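Local coordinates for protein sulfate adenylyltransferase, adenylylsulfate kinase (Thiobacillus denitrificans, PDB 3CR8) that is a hexameric APS kinase that probably makes activated sulfate by moving a phosphate from ATP to adenosine 5'-phosphosulfate, giving 3'-phosphoadenylyl sulfate, at residues 196-201 against 231-236; 172-177 against 211-216. All blocks are in the same frame, centred on the assembly; numbering follows the deposited sequence.

Interaction 1. Residues 196-201 against 231-236; sequences LHPQVG and LSLLPA
L234 lies over one face of the H197 imidazole: its CB sits 3.9 Å from the ring centroid, almost on the ring normal, a CH-pi contact in which the two side chains cross at about a right angle. The ring is also held at its edge, where H197 ND1 gives a weak hydrogen bond to S232 O (3.4 Å), and F256 meets it edge-to-face. With CG anti to the backbone N (chi1 -167°), L234 sends CD1 alongside Q199, both side chains pointing the same way, while M47 of helix 39-50 packs against the leucine. These loops leave neighbouring parallel strands, 193-196 and 229-231, of the five-stranded sheet in the ATP-sulfurylase-like region. The strand pairing runs out with S232 N bound to L196 O at 3.0 Å, and L231 CD1 packed 3.9 Å from L196 CB. Further on, L234 N makes a weak bond to P198 O, and V200 N makes a shorter hydrogen bond to L234 O (2.9 Å). V200 CG2 meets L233 CD2 at 3.7 Å.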
loop_
_atom_site.group_PDB
_atom_site.type_symbol
_atom_site.label_atom_id
_atom_site.label_comp_id
_atom_site.label_asym_id
_atom_site.label_seq_id
_atom_site.Cartn_x
_atom_site.Cartn_y
_atom_site.Cartn_z
ATOM N N LEU A 196 -33.449 4.678 5.593
ATOM C CA LEU A 196 -32.736 5.950 5.612
ATOM C C LEU A 196 -33.523 6.877 4.721
ATOM O O LEU A 196 -33.651 6.640 3.495
ATOM C CB LEU A 196 -31.325 5.757 5.075
ATOM C CG LEU A 196 -30.507 4.718 5.859
ATOM C CD1 LEU A 196 -29.200 4.398 5.169
ATOM C CD2 LEU A 196 -30.250 5.232 7.272
ATOM N N HIS A 197 -34.066 7.920 5.344
ATOM C CA HIS A 197 -35.075 8.765 4.703
ATOM C C HIS A 197 -34.672 10.220 4.823
ATOM O O HIS A 197 -35.324 10.970 5.511
ATOM C CB HIS A 197 -36.412 8.525 5.421
ATOM C CG HIS A 197 -37.618 8.560 4.532
ATOM N ND1 HIS A 197 -37.553 8.400 3.168
ATOM C CD2 HIS A 197 -38.934 8.694 4.833
ATOM C CE1 HIS A 197 -38.772 8.455 2.658
ATOM N NE2 HIS A 197 -39.627 8.631 3.646
ATOM N N PRO A 198 -33.580 10.634 4.165
ATOM C CA PRO A 198 -33.064 12.005 4.347
ATOM C C PRO A 198 -33.983 13.097 3.777
ATOM O O PRO A 198 -34.421 12.989 2.619
ATOM C CB PRO A 198 -31.753 12.006 3.549
ATOM C CG PRO A 198 -31.476 10.601 3.200
ATOM C CD PRO A 198 -32.789 9.883 3.180
ATOM N N GLN A 199 -34.251 14.143 4.564
ATOM C CA GLN A 199 -35.032 15.267 4.058
ATOM C C GLN A 199 -34.344 15.959 2.871
ATOM O O GLN A 199 -33.164 16.301 2.923
ATOM C CB GLN A 199 -35.377 16.233 5.181
ATOM C CG GLN A 199 -36.735 15.958 5.764
ATOM C CD GLN A 199 -36.741 15.982 7.278
ATOM O OE1 GLN A 199 -35.768 16.405 7.913
ATOM N NE2 GLN A 199 -37.842 15.519 7.870
ATOM N N VAL A 200 -35.077 16.148 1.784
ATOM C CA VAL A 200 -34.405 16.519 0.554
ATOM C C VAL A 200 -34.915 17.769 -0.202
ATOM O O VAL A 200 -34.450 18.089 -1.302
ATOM C CB VAL A 200 -34.456 15.355 -0.442
ATOM C CG1 VAL A 200 -34.752 15.842 -1.851
ATOM C CG2 VAL A 200 -33.164 14.574 -0.384
ATOM N N GLY A 201 -35.832 18.503 0.405
ATOM C CA GLY A 201 -36.434 19.646 -0.249
ATOM C C GLY A 201 -35.608 20.897 -0.449
ATOM O O GLY A 201 -35.117 21.497 0.494
ATOM N N LEU A 231 -32.799 2.925 1.222
ATOM C CA LEU A 231 -32.577 4.382 1.086
ATOM C C LEU A 231 -33.667 4.996 0.210
ATOM O O LEU A 231 -34.043 4.446 -0.813
ATOM C CB LEU A 231 -31.188 4.711 0.530
ATOM C CG LEU A 231 -30.900 6.184 0.207
ATOM C CD1 LEU A 231 -30.755 7.044 1.445
ATOM C CD2 LEU A 231 -29.647 6.291 -0.632
ATOM N N SER A 232 -34.204 6.124 0.627
ATOM C CA SER A 232 -35.239 6.752 -0.164
ATOM C C SER A 232 -35.240 8.215 0.189
ATOM O O SER A 232 -34.752 8.577 1.238
ATOM C CB SER A 232 -36.587 6.121 0.133
ATOM O OG SER A 232 -37.432 6.265 -0.975
ATOM N N LEU A 233 -35.761 9.065 -0.680
ATOM C CA LEU A 233 -35.775 10.500 -0.382
ATOM C C LEU A 233 -37.138 10.956 0.095
ATOM O O LEU A 233 -38.173 10.452 -0.341
ATOM C CB LEU A 233 -35.318 11.327 -1.586
ATOM C CG LEU A 233 -33.997 10.786 -2.132
ATOM C CD1 LEU A 233 -33.625 11.471 -3.425
ATOM C CD2 LEU A 233 -32.904 10.947 -1.094
ATOM N N LEU A 234 -37.108 11.907 1.012
ATOM C CA LEU A 234 -38.291 12.487 1.624
ATOM C C LEU A 234 -38.381 13.958 1.229
ATOM O O LEU A 234 -37.686 14.804 1.799
ATOM C CB LEU A 234 -38.150 12.393 3.141
ATOM C CG LEU A 234 -39.336 12.637 4.077
ATOM C CD1 LEU A 234 -38.855 13.541 5.148
ATOM C CD2 LEU A 234 -40.481 13.301 3.364
ATOM N N PRO A 235 -39.253 14.275 0.270
ATOM C CA PRO A 235 -39.294 15.593 -0.361
ATOM C C PRO A 235 -39.965 16.589 0.550
ATOM O O PRO A 235 -41.181 16.595 0.620
ATOM C CB PRO A 235 -40.186 15.369 -1.591
ATOM C CG PRO A 235 -40.606 13.904 -1.558
ATOM C CD PRO A 235 -40.380 13.443 -0.157
ATOM N N ALA A 236 -39.189 17.419 1.229
ATOM C CA ALA A 236 -39.718 18.353 2.208
ATOM C C ALA A 236 -38.552 19.145 2.752
ATOM O O ALA A 236 -37.400 18.745 2.599
ATOM C CB ALA A 236 -40.496 17.613 3.240
#

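Interaction 2. Residues 172-177 against 211-216; sequences RQPMHR and FGLVRS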
loop_
_atom_site.group_PDB
_atom_site.type_symbol
_atom_site.label_atom_id
_atom_site.label_comp_id
_atom_site.label_asym_id
_atom_site.label_seq_id
_atom_site.Cartn_x
_atom_site.Cartn_y
_atom_site.Cartn_z
ATOM N N ARG A 172 -31.415 14.974 8.333
ATOM C CA ARG A 172 -31.314 16.329 7.814
ATOM C C ARG A 172 -29.853 16.721 7.615
ATOM O O ARG A 172 -29.564 17.834 7.163
ATOM C CB ARG A 172 -32.007 17.325 8.737
ATOM C CG ARG A 172 -31.420 17.361 10.131
ATOM C CD ARG A 172 -32.382 18.058 11.083
ATOM N NE ARG A 172 -33.598 17.271 11.271
ATOM C CZ ARG A 172 -33.808 16.453 12.300
ATOM N NH1 ARG A 172 -32.892 16.321 13.265
ATOM N NH2 ARG A 172 -34.947 15.773 12.374
ATOM N N GLN A 173 -28.945 15.804 7.950
ATOM C CA GLN A 173 -27.513 16.042 7.814
ATOM C C GLN A 173 -26.749 14.733 7.748
ATOM O O GLN A 173 -27.256 13.705 8.180
ATOM C CB GLN A 173 -27.019 16.846 8.995
ATOM C CG GLN A 173 -27.251 16.170 10.327
ATOM C CD GLN A 173 -26.274 16.668 11.397
ATOM O OE1 GLN A 173 -26.528 16.526 12.601
ATOM N NE2 GLN A 173 -25.144 17.249 10.957
ATOM N N PRO A 174 -25.516 14.763 7.227
ATOM C CA PRO A 174 -24.792 13.524 6.944
ATOM C C PRO A 174 -24.643 12.667 8.161
ATOM O O PRO A 174 -24.681 13.152 9.284
ATOM C CB PRO A 174 -23.418 13.991 6.481
ATOM C CG PRO A 174 -23.627 15.360 6.039
ATOM C CD PRO A 174 -24.708 15.941 6.911
ATOM N N MET A 175 -24.454 11.382 7.903
ATOM C CA MET A 175 -24.354 10.360 8.919
ATOM C C MET A 175 -22.910 9.904 9.042
ATOM O O MET A 175 -22.263 9.616 8.032
ATOM C CB MET A 175 -25.251 9.182 8.512
ATOM C CG MET A 175 -25.262 8.030 9.487
ATOM S SD MET A 175 -26.553 6.840 9.138
ATOM C CE MET A 175 -28.008 7.700 9.739
ATOM N N HIS A 176 -22.413 9.841 10.275
ATOM C CA HIS A 176 -21.112 9.254 10.562
ATOM C C HIS A 176 -21.246 7.994 11.413
ATOM O O HIS A 176 -22.342 7.497 11.584
ATOM C CB HIS A 176 -20.235 10.270 11.258
ATOM C CG HIS A 176 -20.065 11.542 10.488
ATOM N ND1 HIS A 176 -19.192 11.652 9.431
ATOM C CD2 HIS A 176 -20.636 12.761 10.642
ATOM C CE1 HIS A 176 -19.240 12.886 8.951
ATOM N NE2 HIS A 176 -20.112 13.576 9.663
ATOM N N ARG A 177 -20.147 7.489 11.960
ATOM C CA ARG A 177 -20.156 6.170 12.582
ATOM C C ARG A 177 -21.073 6.015 13.805
ATOM O O ARG A 177 -21.615 4.946 14.042
ATOM C CB ARG A 177 -18.730 5.730 12.892
ATOM C CG ARG A 177 -18.615 4.319 13.418
ATOM C CD ARG A 177 -17.210 3.795 13.290
ATOM N NE ARG A 177 -16.842 3.615 11.894
ATOM C CZ ARG A 177 -15.622 3.298 11.478
ATOM N NH1 ARG A 177 -14.640 3.139 12.362
ATOM N NH2 ARG A 177 -15.385 3.149 10.178
ATOM N N PHE A 211 -28.219 18.081 -2.647
ATOM C CA PHE A 211 -27.456 17.187 -3.499
ATOM C C PHE A 211 -26.314 16.571 -2.716
ATOM O O PHE A 211 -26.124 15.344 -2.711
ATOM C CB PHE A 211 -26.938 17.911 -4.723
ATOM C CG PHE A 211 -27.968 18.091 -5.800
ATOM C CD1 PHE A 211 -28.121 17.153 -6.799
ATOM C CD2 PHE A 211 -28.769 19.208 -5.823
ATOM C CE1 PHE A 211 -29.050 17.334 -7.797
ATOM C CE2 PHE A 211 -29.688 19.379 -6.822
ATOM C CZ PHE A 211 -29.825 18.437 -7.804
ATOM N N GLY A 212 -25.567 17.420 -2.027
ATOM C CA GLY A 212 -24.530 16.928 -1.138
ATOM C C GLY A 212 -25.046 15.942 -0.094
ATOM O O GLY A 212 -24.421 14.918 0.167
ATOM N N LEU A 213 -26.190 16.241 0.511
ATOM C CA LEU A 213 -26.769 15.357 1.501
ATOM C C LEU A 213 -27.031 14.003 0.899
ATOM O O LEU A 213 -26.673 12.989 1.451
ATOM C CB LEU A 213 -28.081 15.933 1.967
ATOM C CG LEU A 213 -28.482 15.705 3.403
ATOM C CD1 LEU A 213 -29.947 15.414 3.350
ATOM C CD2 LEU A 213 -27.692 14.562 4.052
ATOM N N VAL A 214 -27.689 13.973 -0.241
ATOM C CA VAL A 214 -27.967 12.697 -0.843
ATOM C C VAL A 214 -26.653 12.007 -1.131
ATOM O O VAL A 214 -26.512 10.813 -0.880
ATOM C CB VAL A 214 -28.782 12.821 -2.123
ATOM C CG1 VAL A 214 -28.862 11.462 -2.850
ATOM C CG2 VAL A 214 -30.145 13.379 -1.799
ATOM N N ARG A 215 -25.679 12.751 -1.643
ATOM C CA ARG A 215 -24.453 12.090 -2.057
ATOM C C ARG A 215 -23.698 11.480 -0.877
ATOM O O ARG A 215 -23.069 10.429 -1.007
ATOM C CB ARG A 215 -23.565 13.018 -2.878
ATOM C CG ARG A 215 -22.819 12.273 -3.968
ATOM C CD ARG A 215 -22.616 13.185 -5.131
ATOM N NE ARG A 215 -22.511 14.548 -4.634
ATOM C CZ ARG A 215 -22.988 15.607 -5.281
ATOM N NH1 ARG A 215 -23.612 15.437 -6.456
ATOM N NH2 ARG A 215 -22.852 16.827 -4.754
ATOM N N SER A 216 -23.782 12.121 0.278
ATOM C CA SER A 216 -23.141 11.599 1.454
ATOM C C SER A 216 -23.833 10.341 1.974
ATOM O O SER A 216 -23.208 9.533 2.648
ATOM C CB SER A 216 -23.082 12.682 2.532
ATOM O OG SER A 216 -24.300 12.772 3.241
#
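L213 reaches from helix 210-220 to the backbone between Q173 and P174. Its CA-CB bond runs past the loop rather than at it; the turn comes at the next bond, where chi1 of -147° swings CG far from the backbone N and over to the loop. CG comes within 4.5 Å of R172 O, at the margin of the contact. From there the branches part. CD2 goes to the peptide link, 3.8 Å from Q173 C and 3.9 Å from P174 N, and is more distant from P174 CD in the proline ring. CD1 instead packs on P198 and Q199 of the adjoining loop. The contact is thus methyl against peptide, with the CA-CB bonds of R172 and Q173 pointing away from the helix. Residues 172-177 link strand 166-169 to helix 177-189, with H176 at the N-cap, and they correspond to the RNPxHR segment of the ATP sulfurylase nucleotide site, but with Q173 in place of its asparagine, consistent with the absence of that activity here. Helix 210-220 is the connection of a beta-alpha-beta unit in the same sheet. One turn on from L213, S216 meets the same proline: its OG is 3.6 Å from P174 CB. Chi1 of 82° sets OG between the backbone N and the carbonyl carbon, where it donates to L213 O at 3.0 Å, approaching 24° from the carbonyl plane. An alanine here removes the hydroxyl, which would probably leave L213 O without this side-chain donor and a small gap beside P174 CB. L358 of helix 352-361 also packs on P174, while R215 turns to M394 O and E395 O of a second subunit.

Along the chain the four segments come as 172-177, 196-201, 211-216 and 231-236, and the contacts alternate: interaction 2 joins the first to the third, interaction 1 the second to the fourth, so the two loops they close cross rather than nest. Interaction 2 closes the path from the loop after strand 166-169, through helix 177-189 and strand 193-196, to helix 210-220. Interaction 1 closes the path over that helix to the loop after strand 229-231. Their centres lie about 11 Å apart and they meet directly, with V200 CG2 3.5 Å from V214 CG2. Helix 210-220 thereby joins the loops following three adjacent strands of the parallel sheet.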